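Local coordinates for binding component of ABC transporter (Wolinella succinogenes, PDB 3K4U), which binds free lysine between its two lobes and probably serves as the solute-binding component of an ABC transporter, at residues M20-K23 and K24-I28; T73-Q76 and E77-L80; S125-Y128 and A129-L133; Y142-E145 and A146-V149; F160-D163 and L164-V168. One frame throughout, in Å; residues are numbered along the deposited sequence.

Contact 1. Residues M20-K23 and K24-I28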
loop_
_atom_site.group_PDB
_atom_site.type_symbol
_atom_site.label_atom_id
_atom_site.label_comp_id
_atom_site.label_asym_id
_atom_site.label_seq_id
_atom_site.Cartn_x
_atom_site.Cartn_y
_atom_site.Cartn_z
HETATM N N MSE E 20 3.446 -40.491 3.335
HETATM C CA MSE E 20 4.320 -41.603 3.577
HETATM C C MSE E 20 3.665 -42.637 4.439
HETATM O O MSE E 20 2.705 -42.382 5.098
HETATM C CB MSE E 20 5.603 -41.157 4.203
HETATM C CG MSE E 20 5.492 -40.791 5.609
HETATM SE SE MSE E 20 6.319 -39.158 5.917
HETATM C CE MSE E 20 5.432 -38.182 4.621
ATOM N N LYS E 21 4.235 -43.816 4.432
ATOM C CA LYS E 21 3.762 -44.881 5.263
ATOM C C LYS E 21 4.542 -44.860 6.536
ATOM O O LYS E 21 5.725 -44.908 6.560
ATOM C CB LYS E 21 3.950 -46.172 4.562
ATOM C CG LYS E 21 2.716 -46.662 3.965
ATOM C CD LYS E 21 2.943 -48.023 3.494
ATOM C CE LYS E 21 1.659 -48.765 3.321
ATOM N NZ LYS E 21 1.855 -49.902 2.406
ATOM N N ASP E 22 3.830 -44.820 7.616
ATOM C CA ASP E 22 4.398 -44.693 8.931
ATOM C C ASP E 22 5.265 -45.817 9.347
ATOM O O ASP E 22 6.127 -45.658 10.159
ATOM C CB ASP E 22 3.394 -44.364 9.970
ATOM C CG ASP E 22 2.808 -45.517 10.516
ATOM O OD1 ASP E 22 2.177 -45.356 11.551
ATOM O OD2 ASP E 22 2.957 -46.559 9.880
ATOM N N LYS E 23 4.957 -46.977 8.838
ATOM C CA LYS E 23 5.630 -48.183 9.178
ATOM C C LYS E 23 4.926 -48.990 10.215
ATOM O O LYS E 23 5.255 -50.095 10.477
ATOM C CB LYS E 23 6.924 -47.783 9.798
ATOM C CG LYS E 23 7.086 -48.353 11.137
ATOM C CD LYS E 23 5.941 -48.024 12.014
ATOM C CE LYS E 23 6.359 -46.954 12.930
ATOM N NZ LYS E 23 7.810 -46.995 12.847
ATOM N N LYS E 24 3.924 -48.434 10.795
ATOM C CA LYS E 24 2.994 -49.181 11.508
ATOM C C LYS E 24 1.987 -49.351 10.369
ATOM O O LYS E 24 0.952 -49.946 10.534
ATOM C CB LYS E 24 2.476 -48.392 12.671
ATOM C CG LYS E 24 1.404 -49.034 13.466
ATOM C CD LYS E 24 1.310 -48.401 14.835
ATOM C CE LYS E 24 0.232 -47.334 14.907
ATOM N NZ LYS E 24 -1.154 -47.839 14.695
ATOM N N GLY E 25 2.321 -48.788 9.203
ATOM C CA GLY E 25 1.511 -48.835 8.007
ATOM C C GLY E 25 0.370 -47.911 7.745
ATOM O O GLY E 25 -0.370 -48.107 6.841
ATOM N N ASN E 26 0.202 -46.911 8.565
ATOM C CA ASN E 26 -0.771 -45.890 8.282
ATOM C C ASN E 26 -0.095 -44.821 7.471
ATOM O O ASN E 26 1.045 -44.542 7.708
ATOM C CB ASN E 26 -1.225 -45.202 9.523
ATOM C CG ASN E 26 -1.440 -46.099 10.611
ATOM O OD1 ASN E 26 -2.442 -46.750 10.671
ATOM N ND2 ASN E 26 -0.525 -46.127 11.517
ATOM N N VAL E 27 -0.789 -44.234 6.512
ATOM C CA VAL E 27 -0.181 -43.127 5.791
ATOM C C VAL E 27 -0.329 -41.845 6.596
ATOM O O VAL E 27 -1.360 -41.592 7.199
ATOM C CB VAL E 27 -0.603 -43.044 4.282
ATOM C CG1 VAL E 27 -1.113 -44.433 3.794
ATOM C CG2 VAL E 27 -1.611 -42.025 4.059
ATOM N N ILE E 28 0.743 -41.073 6.648
ATOM C CA ILE E 28 0.767 -39.822 7.408
ATOM C C ILE E 28 1.482 -38.776 6.585
ATOM O O ILE E 28 2.051 -39.105 5.557
ATOM C CB ILE E 28 1.495 -39.991 8.731
ATOM C CG1 ILE E 28 2.918 -40.472 8.469
ATOM C CG2 ILE E 28 0.706 -40.930 9.648
ATOM C CD1 ILE E 28 3.902 -40.132 9.587
#
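M20 and I28 form an antiparallel hydrogen-bonded pair: I28 N donates to M20 O at 2.8 Å, and M20 N donates to I28 O at 3.0 Å. Next toward the turn, D22 N gives its hydrogen to N26 O at 2.8 Å, with the donor tilted 23° from the carbonyl plane. The D22 carboxylate then spans the turn, because CG is placed between the backbone N and the carbonyl carbon (chi1 88°) and so leans toward N26. N26 ND2 reaches D22 OD1 at 2.8 Å from above the carboxylate plane, while OD1 lies close to the amide plane of N26; the two flat groups stand 75° apart. Outward, CG of M20, a selenomethionine, packs on I28 CG1 at 3.9 Å. K21 and V27, a non-hydrogen-bonded pair, put their side chains on the other face, CG to CG1 4.4 Å. This two-stranded hairpin, 20-21 with 27-28, immediately precedes helix 30-41; M20 also touches W232, and V27 touches P13.

Contact 2. Residues T73-Q76 and E77-L80. With LYS (lysine), chain K.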
loop_
_atom_site.group_PDB
_atom_site.type_symbol
_atom_site.label_atom_id
_atom_site.label_comp_id
_atom_site.label_asym_id
_atom_site.label_seq_id
_atom_site.Cartn_x
_atom_site.Cartn_y
_atom_site.Cartn_z
ATOM N N THR E 73 1.062 -31.114 -8.883
ATOM C CA THR E 73 1.374 -29.881 -9.596
ATOM C C THR E 73 0.142 -29.487 -10.397
ATOM O O THR E 73 -0.515 -30.342 -10.970
ATOM C CB THR E 73 2.572 -30.129 -10.533
ATOM O OG1 THR E 73 3.760 -30.253 -9.738
ATOM C CG2 THR E 73 2.767 -29.007 -11.582
ATOM N N ILE E 74 -0.205 -28.209 -10.378
ATOM C CA ILE E 74 -1.245 -27.724 -11.277
ATOM C C ILE E 74 -0.588 -27.502 -12.621
ATOM O O ILE E 74 0.343 -26.699 -12.736
ATOM C CB ILE E 74 -1.863 -26.439 -10.760
ATOM C CG1 ILE E 74 -2.227 -26.648 -9.297
ATOM C CG2 ILE E 74 -3.080 -26.062 -11.576
ATOM C CD1 ILE E 74 -3.079 -25.591 -8.723
ATOM N N SER E 75 -1.008 -28.268 -13.613
ATOM C CA SER E 75 -0.411 -28.197 -14.937
ATOM C C SER E 75 -1.544 -27.993 -15.960
ATOM O O SER E 75 -2.639 -28.402 -15.720
ATOM C CB SER E 75 0.442 -29.448 -15.210
ATOM O OG SER E 75 -0.318 -30.561 -15.660
ATOM N N GLN E 76 -1.289 -27.360 -17.094
ATOM C CA GLN E 76 -2.356 -27.166 -18.062
ATOM C C GLN E 76 -2.865 -28.473 -18.639
ATOM O O GLN E 76 -4.035 -28.609 -18.916
ATOM C CB GLN E 76 -1.939 -26.180 -19.179
ATOM C CG GLN E 76 -2.093 -24.709 -18.752
ATOM C CD GLN E 76 -1.179 -24.413 -17.624
ATOM O OE1 GLN E 76 0.012 -24.300 -17.822
ATOM N NE2 GLN E 76 -1.697 -24.382 -16.423
ATOM N N GLU E 77 -1.979 -29.432 -18.812
ATOM C CA GLU E 77 -2.348 -30.714 -19.360
ATOM C C GLU E 77 -3.284 -31.475 -18.404
ATOM O O GLU E 77 -4.299 -32.029 -18.838
ATOM C CB GLU E 77 -1.084 -31.509 -19.621
ATOM C CG GLU E 77 -1.182 -32.595 -20.633
ATOM C CD GLU E 77 0.136 -33.341 -20.748
ATOM O OE1 GLU E 77 0.109 -34.555 -21.076
ATOM O OE2 GLU E 77 1.196 -32.730 -20.481
ATOM N N ARG E 78 -2.973 -31.487 -17.115
ATOM C CA ARG E 78 -3.864 -32.146 -16.173
ATOM C C ARG E 78 -5.123 -31.337 -15.982
ATOM O O ARG E 78 -6.198 -31.906 -15.759
ATOM C CB ARG E 78 -3.210 -32.297 -14.804
ATOM C CG ARG E 78 -2.224 -33.383 -14.714
ATOM C CD ARG E 78 -1.341 -33.144 -13.532
ATOM N NE ARG E 78 -0.093 -33.892 -13.651
ATOM C CZ ARG E 78 0.833 -33.952 -12.691
ATOM N NH1 ARG E 78 0.626 -33.328 -11.541
ATOM N NH2 ARG E 78 1.954 -34.645 -12.863
ATOM N N ASN E 79 -4.987 -30.003 -16.020
ATOM C CA ASN E 79 -6.079 -29.119 -15.653
ATOM C C ASN E 79 -7.135 -29.247 -16.701
ATOM O O ASN E 79 -8.263 -28.844 -16.488
ATOM C CB ASN E 79 -5.605 -27.687 -15.488
ATOM C CG ASN E 79 -6.613 -26.778 -14.752
ATOM O OD1 ASN E 79 -6.279 -25.679 -14.365
ATOM N ND2 ASN E 79 -7.821 -27.220 -14.592
ATOM N N LEU E 80 -6.769 -29.849 -17.828
ATOM C CA LEU E 80 -7.727 -30.187 -18.864
ATOM C C LEU E 80 -8.726 -31.276 -18.422
ATOM O O LEU E 80 -9.850 -31.359 -18.949
ATOM C CB LEU E 80 -6.978 -30.616 -20.132
ATOM C CG LEU E 80 -6.510 -29.489 -21.083
ATOM C CD1 LEU E 80 -5.626 -30.045 -22.215
ATOM C CD2 LEU E 80 -7.664 -28.657 -21.692
HETATM N N LYS K . 4.634 -32.525 -7.846
HETATM C CA LYS K . 4.853 -33.883 -8.301
HETATM C C LYS K . 3.935 -34.124 -9.477
HETATM O O LYS K . 2.849 -33.550 -9.521
HETATM C CB LYS K . 4.518 -34.879 -7.181
HETATM C CG LYS K . 5.165 -36.237 -7.321
HETATM C CD LYS K . 4.265 -37.298 -6.792
HETATM C CE LYS K . 4.988 -38.631 -6.574
HETATM N NZ LYS K . 4.193 -39.582 -5.753
HETATM O OXT LYS K . 4.244 -34.887 -10.389
#
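This is a local helix-start contact: S75 is the N-cap of the short, weakly bonded helix 76-79, in the loop after strand 67-68, and the same turn presents R78 to the bound lysine. The capping bond runs from R78 N to S75 OG at 3.2 Å, nearly straight at 163°. It is possible because S75 OG sits between its own backbone N and carbonyl carbon (chi1 83°). N79 N donates to S75 O at 2.9 Å. R78 extends from CG to NE alongside S75 OG, and its guanidinium meets the ligand carboxylate at its edge: NH1 to lysine O is 3.0 Å, whereas NH2 to lysine OXT, at 3.4 Å, is weak. T73 N also donates to lysine O, at 3.1 Å, and T73 OG1 accepts from the ligand N while bonding S125 OG. On the outer side, N79 ND2 bonds N204 of the second subunit. Donors from loop (T73 N) and helix (R78 NH1) thus converge on lysine O, probably stabilising the ligand's negative charge.

Contact 3. Residues S125-Y128 and A129-L133. With LYS (lysine), chain K.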
loop_
_atom_site.group_PDB
_atom_site.type_symbol
_atom_site.label_atom_id
_atom_site.label_comp_id
_atom_site.label_asym_id
_atom_site.label_seq_id
_atom_site.Cartn_x
_atom_site.Cartn_y
_atom_site.Cartn_z
ATOM N N SER E 125 6.112 -34.785 -12.363
ATOM C CA SER E 125 6.590 -33.431 -12.641
ATOM C C SER E 125 8.057 -33.406 -13.009
ATOM O O SER E 125 8.437 -32.812 -14.012
ATOM C CB SER E 125 6.421 -32.525 -11.434
ATOM O OG SER E 125 5.266 -31.744 -11.539
ATOM N N ALA E 126 8.882 -34.055 -12.198
ATOM C CA ALA E 126 10.314 -34.050 -12.414
ATOM C C ALA E 126 10.669 -34.674 -13.761
ATOM O O ALA E 126 11.501 -34.151 -14.504
ATOM C CB ALA E 126 10.999 -34.776 -11.280
ATOM N N GLU E 127 10.030 -35.788 -14.092
ATOM C CA GLU E 127 10.402 -36.478 -15.283
ATOM C C GLU E 127 10.238 -35.590 -16.513
ATOM O O GLU E 127 11.120 -35.587 -17.381
ATOM C CB GLU E 127 9.595 -37.741 -15.431
ATOM C CG GLU E 127 10.331 -38.775 -16.237
ATOM C CD GLU E 127 9.496 -39.280 -17.363
ATOM O OE1 GLU E 127 8.280 -39.502 -17.151
ATOM O OE2 GLU E 127 10.072 -39.484 -18.451
ATOM N N TYR E 128 9.130 -34.836 -16.561
ATOM C CA TYR E 128 8.842 -33.877 -17.643
ATOM C C TYR E 128 9.773 -32.639 -17.644
ATOM O O TYR E 128 10.208 -32.171 -18.703
ATOM C CB TYR E 128 7.364 -33.463 -17.610
ATOM C CG TYR E 128 6.434 -34.658 -17.610
ATOM C CD1 TYR E 128 6.218 -35.397 -18.792
ATOM C CD2 TYR E 128 5.780 -35.077 -16.428
ATOM C CE1 TYR E 128 5.387 -36.528 -18.796
ATOM C CE2 TYR E 128 4.938 -36.198 -16.432
ATOM C CZ TYR E 128 4.756 -36.921 -17.615
ATOM O OH TYR E 128 3.924 -38.025 -17.630
ATOM N N ALA E 129 10.064 -32.126 -16.455
ATOM C CA ALA E 129 11.028 -31.038 -16.277
ATOM C C ALA E 129 12.425 -31.471 -16.747
ATOM O O ALA E 129 13.003 -30.842 -17.643
ATOM C CB ALA E 129 11.065 -30.564 -14.827
ATOM N N ALA E 130 12.953 -32.558 -16.185
ATOM C CA ALA E 130 14.255 -33.050 -16.612
ATOM C C ALA E 130 14.354 -33.233 -18.125
ATOM O O ALA E 130 15.412 -32.988 -18.697
ATOM C CB ALA E 130 14.616 -34.328 -15.897
ATOM N N LYS E 131 13.270 -33.644 -18.780
ATOM C CA LYS E 131 13.313 -33.823 -20.232
ATOM C C LYS E 131 13.419 -32.474 -20.956
ATOM O O LYS E 131 14.068 -32.370 -21.989
ATOM C CB LYS E 131 12.120 -34.634 -20.731
ATOM C CG LYS E 131 12.233 -36.099 -20.412
ATOM C CD LYS E 131 10.894 -36.808 -20.509
ATOM C CE LYS E 131 10.807 -37.690 -21.742
ATOM N NZ LYS E 131 9.473 -38.318 -21.856
ATOM N N ARG E 132 12.786 -31.453 -20.391
ATOM C CA ARG E 132 12.926 -30.085 -20.859
ATOM C C ARG E 132 14.325 -29.545 -20.533
ATOM O O ARG E 132 15.072 -29.189 -21.434
ATOM C CB ARG E 132 11.871 -29.195 -20.185
ATOM C CG ARG E 132 10.548 -29.017 -20.925
ATOM C CD ARG E 132 9.579 -28.156 -20.099
ATOM N NE ARG E 132 10.293 -27.126 -19.327
ATOM C CZ ARG E 132 10.261 -26.983 -17.994
ATOM N NH1 ARG E 132 9.524 -27.799 -17.231
ATOM N NH2 ARG E 132 10.960 -26.001 -17.417
ATOM N N LEU E 133 14.671 -29.511 -19.245
ATOM C CA LEU E 133 15.923 -28.929 -18.759
ATOM C C LEU E 133 17.186 -29.670 -19.164
ATOM O O LEU E 133 18.187 -29.042 -19.453
ATOM C CB LEU E 133 15.902 -28.809 -17.234
ATOM C CG LEU E 133 15.569 -27.486 -16.537
ATOM C CD1 LEU E 133 14.505 -26.660 -17.237
ATOM C CD2 LEU E 133 15.148 -27.766 -15.111
HETATM N N LYS K . 4.634 -32.525 -7.846
HETATM C CA LYS K . 4.853 -33.883 -8.301
HETATM C C LYS K . 3.935 -34.124 -9.477
HETATM O O LYS K . 2.849 -33.550 -9.521
HETATM C CB LYS K . 4.518 -34.879 -7.181
HETATM C CG LYS K . 5.165 -36.237 -7.321
HETATM C CD LYS K . 4.265 -37.298 -6.792
HETATM C CE LYS K . 4.988 -38.631 -6.574
HETATM N NZ LYS K . 4.193 -39.582 -5.753
HETATM O OXT LYS K . 4.244 -34.887 -10.389
#
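S125 O accepts from A129 N at 3.0 Å, the first turn of helix 125-133, while S125 N at the same end donates to OXT of the bound lysine at 2.7 Å and 171°. The ligand carboxylate therefore lies at the amino end of this helix, where the dipole would probably favour a negative charge. S125 OG turns to T73 OG1, a hydrogen bond that ties the helix start to another pocket residue. Behind the first shell, A130 N donates to A126 O at 2.7 Å and continues the alpha-helical pattern. The helix is the crossover of a beta-alpha-beta unit between parallel strands 117-121 and 138-142, and the small A126 and A130 side chains pack against T120 and L118. E127 and K131, one helical turn apart, run alongside each other. K131 CD lies 3.5 Å from E127 OE2, and a bend at chi3 (107°) brings NZ into a long salt bridge there, 3.6 Å. E127 OE1 turns instead to G123 N in the loop leading into the helix.

Contact 4. Residues Y142-E145 and A146-V149. With LYS (lysine), chain K.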
loop_
_atom_site.group_PDB
_atom_site.type_symbol
_atom_site.label_atom_id
_atom_site.label_comp_id
_atom_site.label_asym_id
_atom_site.label_seq_id
_atom_site.Cartn_x
_atom_site.Cartn_y
_atom_site.Cartn_z
ATOM N N TYR E 142 12.231 -44.742 -12.467
ATOM C CA TYR E 142 11.877 -45.778 -11.558
ATOM C C TYR E 142 10.502 -45.507 -10.980
ATOM O O TYR E 142 10.093 -44.344 -10.811
ATOM C CB TYR E 142 12.928 -45.835 -10.452
ATOM C CG TYR E 142 14.286 -46.224 -10.993
ATOM C CD1 TYR E 142 14.614 -47.564 -11.178
ATOM C CD2 TYR E 142 15.229 -45.249 -11.359
ATOM C CE1 TYR E 142 15.830 -47.934 -11.686
ATOM C CE2 TYR E 142 16.459 -45.614 -11.875
ATOM C CZ TYR E 142 16.756 -46.967 -12.035
ATOM O OH TYR E 142 17.973 -47.366 -12.553
ATOM N N ASP E 143 9.807 -46.595 -10.662
ATOM C CA ASP E 143 8.476 -46.580 -10.071
ATOM C C ASP E 143 8.337 -45.796 -8.776
ATOM O O ASP E 143 7.239 -45.312 -8.476
ATOM C CB ASP E 143 7.982 -48.021 -9.876
ATOM C CG ASP E 143 7.778 -48.727 -11.199
ATOM O OD1 ASP E 143 7.331 -48.024 -12.152
ATOM O OD2 ASP E 143 8.074 -49.954 -11.294
ATOM N N THR E 144 9.419 -45.668 -8.008
ATOM C CA THR E 144 9.350 -44.871 -6.772
ATOM C C THR E 144 10.503 -43.873 -6.525
ATOM O O THR E 144 11.640 -44.071 -6.962
ATOM C CB THR E 144 9.122 -45.744 -5.506
ATOM O OG1 THR E 144 10.300 -46.521 -5.222
ATOM C CG2 THR E 144 7.912 -46.635 -5.680
ATOM N N GLU E 145 10.182 -42.801 -5.822
ATOM C CA GLU E 145 11.145 -41.764 -5.517
ATOM C C GLU E 145 12.323 -42.429 -4.880
ATOM O O GLU E 145 13.471 -42.169 -5.254
ATOM C CB GLU E 145 10.573 -40.753 -4.510
ATOM C CG GLU E 145 9.490 -39.841 -5.032
ATOM C CD GLU E 145 8.089 -40.371 -4.803
ATOM O OE1 GLU E 145 7.208 -39.582 -4.378
ATOM O OE2 GLU E 145 7.856 -41.578 -5.040
ATOM N N ALA E 146 12.012 -43.324 -3.940
ATOM C CA ALA E 146 12.977 -43.973 -3.072
ATOM C C ALA E 146 13.818 -45.007 -3.789
ATOM O O ALA E 146 14.986 -45.233 -3.426
ATOM C CB ALA E 146 12.254 -44.592 -1.895
ATOM N N GLU E 147 13.251 -45.634 -4.814
ATOM C CA GLU E 147 14.047 -46.539 -5.656
ATOM C C GLU E 147 14.982 -45.746 -6.502
ATOM O O GLU E 147 16.026 -46.261 -6.913
ATOM C CB GLU E 147 13.188 -47.360 -6.597
ATOM C CG GLU E 147 12.512 -48.537 -5.975
ATOM C CD GLU E 147 11.554 -49.146 -6.939
ATOM O OE1 GLU E 147 12.024 -49.652 -7.981
ATOM O OE2 GLU E 147 10.331 -49.111 -6.678
ATOM N N ALA E 148 14.599 -44.492 -6.753
ATOM C CA ALA E 148 15.316 -43.626 -7.671
ATOM C C ALA E 148 16.553 -43.133 -7.001
ATOM O O ALA E 148 17.642 -43.319 -7.514
ATOM C CB ALA E 148 14.447 -42.486 -8.108
ATOM N N VAL E 149 16.408 -42.563 -5.817
ATOM C CA VAL E 149 17.593 -42.091 -5.114
ATOM C C VAL E 149 18.587 -43.178 -4.755
ATOM O O VAL E 149 19.800 -42.921 -4.778
ATOM C CB VAL E 149 17.272 -41.364 -3.823
ATOM C CG1 VAL E 149 17.796 -39.955 -3.909
ATOM C CG2 VAL E 149 15.793 -41.430 -3.510
HETATM N N LYS K . 4.634 -32.525 -7.846
HETATM C CA LYS K . 4.853 -33.883 -8.301
HETATM C C LYS K . 3.935 -34.124 -9.477
HETATM O O LYS K . 2.849 -33.550 -9.521
HETATM C CB LYS K . 4.518 -34.879 -7.181
HETATM C CG LYS K . 5.165 -36.237 -7.321
HETATM C CD LYS K . 4.265 -37.298 -6.792
HETATM C CE LYS K . 4.988 -38.631 -6.574
HETATM N NZ LYS K . 4.193 -39.582 -5.753
HETATM O OXT LYS K . 4.244 -34.887 -10.389
#
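T144 and E147 clasp each other at the start of helix 145-154, and E147 can be followed outward along its side chain. Its CB lies 3.3 Å from T144 OG1, and CG passes the same hydroxyl at 3.1 Å; CD, too, stays within 3.4 Å of T144 OG1. With CG anti to the carbonyl carbon (chi1 -79°) and the chain extended beyond it, the carboxylate runs back past T144, whose OG1 donates to E147 OE2 at 3.0 Å. The donor meets OE2 on the anti side, 33° out of the carboxylate plane. T144 OG1 also accepts from E147 N at 3.1 Å, so the hydroxyl gives one bond and takes one from the same residue. Farther back, the carbonyl O of E147 stands over one face of the Y142 ring, and Y142 CD2 packs on A148 CA at 4.0 Å. Backbone bonds then carry the helix forward, V149 N to E145 O at 3.0 Å being one of them. E145 leaves the turn in another direction: bent at chi2 (93°), it brings OE1 to NZ of the bound lysine, a weak hydrogen bond at 3.3 Å, while OE2 forms a long, weak ion pair with K121. The arrangement is a threonine N-cap with an added hydroxyl-to-carboxylate bond, starting helix 145-154, whose first residue, E145, lines the lysine pocket.

Contact 5. Residues F160-D163 and L164-V168. With LYS (lysine), chain K.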
loop_
_atom_site.group_PDB
_atom_site.type_symbol
_atom_site.label_atom_id
_atom_site.label_comp_id
_atom_site.label_asym_id
_atom_site.label_seq_id
_atom_site.Cartn_x
_atom_site.Cartn_y
_atom_site.Cartn_z
ATOM N N PHE E 160 19.887 -37.077 -8.346
ATOM C CA PHE E 160 18.434 -37.240 -8.261
ATOM C C PHE E 160 17.723 -35.883 -8.453
ATOM O O PHE E 160 18.192 -34.855 -7.970
ATOM C CB PHE E 160 18.103 -37.842 -6.892
ATOM C CG PHE E 160 16.642 -38.135 -6.676
ATOM C CD1 PHE E 160 16.016 -39.192 -7.340
ATOM C CD2 PHE E 160 15.897 -37.380 -5.785
ATOM C CE1 PHE E 160 14.675 -39.449 -7.144
ATOM C CE2 PHE E 160 14.557 -37.650 -5.599
ATOM C CZ PHE E 160 13.952 -38.689 -6.280
ATOM N N ILE E 161 16.616 -35.877 -9.184
ATOM C CA ILE E 161 15.835 -34.644 -9.427
ATOM C C ILE E 161 14.402 -34.847 -8.981
ATOM O O ILE E 161 13.792 -35.864 -9.289
ATOM C CB ILE E 161 15.790 -34.218 -10.902
ATOM C CG1 ILE E 161 15.031 -32.874 -11.040
ATOM C CG2 ILE E 161 15.125 -35.310 -11.764
ATOM C CD1 ILE E 161 15.048 -32.241 -12.483
ATOM N N PHE E 162 13.857 -33.870 -8.268
ATOM C CA PHE E 162 12.519 -34.005 -7.727
ATOM C C PHE E 162 12.149 -32.723 -7.004
ATOM O O PHE E 162 13.008 -31.888 -6.750
ATOM C CB PHE E 162 12.476 -35.192 -6.747
ATOM C CG PHE E 162 11.129 -35.807 -6.620
ATOM C CD1 PHE E 162 10.725 -36.810 -7.497
ATOM C CD2 PHE E 162 10.256 -35.386 -5.634
ATOM C CE1 PHE E 162 9.451 -37.359 -7.397
ATOM C CE2 PHE E 162 8.992 -35.930 -5.528
ATOM C CZ PHE E 162 8.587 -36.921 -6.407
ATOM N N ASP E 163 10.863 -32.594 -6.685
ATOM C CA ASP E 163 10.353 -31.548 -5.840
ATOM C C ASP E 163 11.268 -31.328 -4.644
ATOM O O ASP E 163 11.671 -32.266 -3.951
ATOM C CB ASP E 163 8.927 -31.859 -5.377
ATOM C CG ASP E 163 7.926 -31.976 -6.540
ATOM O OD1 ASP E 163 6.705 -31.703 -6.349
ATOM O OD2 ASP E 163 8.357 -32.356 -7.641
ATOM N N LEU E 164 11.590 -30.050 -4.433
ATOM C CA LEU E 164 12.548 -29.611 -3.423
ATOM C C LEU E 164 12.212 -30.035 -1.995
ATOM O O LEU E 164 13.118 -30.325 -1.212
ATOM C CB LEU E 164 12.693 -28.088 -3.485
ATOM C CG LEU E 164 13.731 -27.424 -2.596
ATOM C CD1 LEU E 164 14.277 -26.278 -3.365
ATOM C CD2 LEU E 164 13.116 -26.949 -1.302
ATOM N N PRO E 165 10.915 -30.050 -1.635
ATOM C CA PRO E 165 10.650 -30.384 -0.234
ATOM C C PRO E 165 10.905 -31.841 0.052
ATOM O O PRO E 165 11.222 -32.189 1.180
ATOM C CB PRO E 165 9.190 -30.004 -0.046
ATOM C CG PRO E 165 8.933 -28.968 -1.169
ATOM C CD PRO E 165 9.720 -29.514 -2.304
ATOM N N PHE E 166 10.852 -32.667 -0.982
ATOM C CA PHE E 166 11.304 -34.054 -0.859
ATOM C C PHE E 166 12.777 -34.131 -0.502
ATOM O O PHE E 166 13.158 -34.801 0.471
ATOM C CB PHE E 166 11.026 -34.848 -2.129
ATOM C CG PHE E 166 11.524 -36.273 -2.087
ATOM C CD1 PHE E 166 10.645 -37.324 -1.843
ATOM C CD2 PHE E 166 12.870 -36.568 -2.341
ATOM C CE1 PHE E 166 11.094 -38.638 -1.819
ATOM C CE2 PHE E 166 13.330 -37.895 -2.323
ATOM C CZ PHE E 166 12.440 -38.927 -2.057
ATOM N N ASN E 167 13.603 -33.433 -1.271
ATOM C CA ASN E 167 15.030 -33.415 -1.030
ATOM C C ASN E 167 15.427 -33.002 0.372
ATOM O O ASN E 167 16.247 -33.650 1.010
ATOM C CB ASN E 167 15.717 -32.554 -2.072
ATOM C CG ASN E 167 15.544 -33.100 -3.459
ATOM O OD1 ASN E 167 15.547 -34.321 -3.673
ATOM N ND2 ASN E 167 15.389 -32.203 -4.423
ATOM N N VAL E 168 14.844 -31.942 0.897
ATOM C CA VAL E 168 15.281 -31.603 2.257
ATOM C C VAL E 168 14.894 -32.665 3.294
ATOM O O VAL E 168 15.660 -32.946 4.184
ATOM C CB VAL E 168 15.044 -30.113 2.691
ATOM C CG1 VAL E 168 14.250 -29.374 1.717
ATOM C CG2 VAL E 168 14.429 -30.026 4.043
HETATM N N LYS K . 4.634 -32.525 -7.846
HETATM C CA LYS K . 4.853 -33.883 -8.301
HETATM C C LYS K . 3.935 -34.124 -9.477
HETATM O O LYS K . 2.849 -33.550 -9.521
HETATM C CB LYS K . 4.518 -34.879 -7.181
HETATM C CG LYS K . 5.165 -36.237 -7.321
HETATM C CD LYS K . 4.265 -37.298 -6.792
HETATM C CE LYS K . 4.988 -38.631 -6.574
HETATM N NZ LYS K . 4.193 -39.582 -5.753
HETATM O OXT LYS K . 4.244 -34.887 -10.389
#
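The junction of strand 159-163 with helix 164-175 forms one wall of the lysine pocket, and on the side of the strand facing the helix F160 and F162 meet F166 in an aromatic cluster. CE2 of F160 touches F166 CE2 at 3.5 Å, the ring planes being 44° apart, an oblique meeting. F162 approaches from farther along the strand: its CD2 packs against F166 CB at 3.6 Å, and the two rings are inclined at 52°. F160 and F162 alternate with I161 along the strand, which places both rings toward the helix. F166 CG lies anti to its own backbone nitrogen (chi1 178°), carrying the ring back along the strand to both partners. Where the chain turns from strand to helix, F166 N donates a weak hydrogen bond to D163 O at 3.1 Å. D163 holds the N-cap position, but its carboxylate faces the ligand: lysine N donates to D163 OD1 at 2.7 Å, and Y15 OH adds a weak bond to that oxygen. Beside it, F162 CZ rests 3.6 Å from lysine CG, with ligand CE at the edge of the ring, and Y15 makes an edge-to-face contact with F162. N167 OD1 lies in plane at the edge of the F160 ring, 3.7 Å from CD2, while the N167 side chain also packs on S94 and L96 of strand 89-98.

Contacts 2 to 5 surround one lysine, whereas contact 1 stands apart, the side chain of M20 being about 10 Å from the ligand. Contacts 2 and 3 meet the ligand carboxylate and touch through T73 OG1 and S125 OG, 2.8 Å apart, although their centres lie about 15 Å apart. The alpha-amine is shared between contacts 2 and 5, whose nearest atoms are about 5 Å apart, and contact 4 bonds the side-chain amine weakly. Contacts 4 and 5 pack directly, E145 CG lying 3.4 Å from F162 CZ; contact 3 joins contact 5 through A126 CB and I161 O, 3.6 Å apart. Contacts 1 and 2 have centres about 28 Å apart, on opposite sides of the chain's centre.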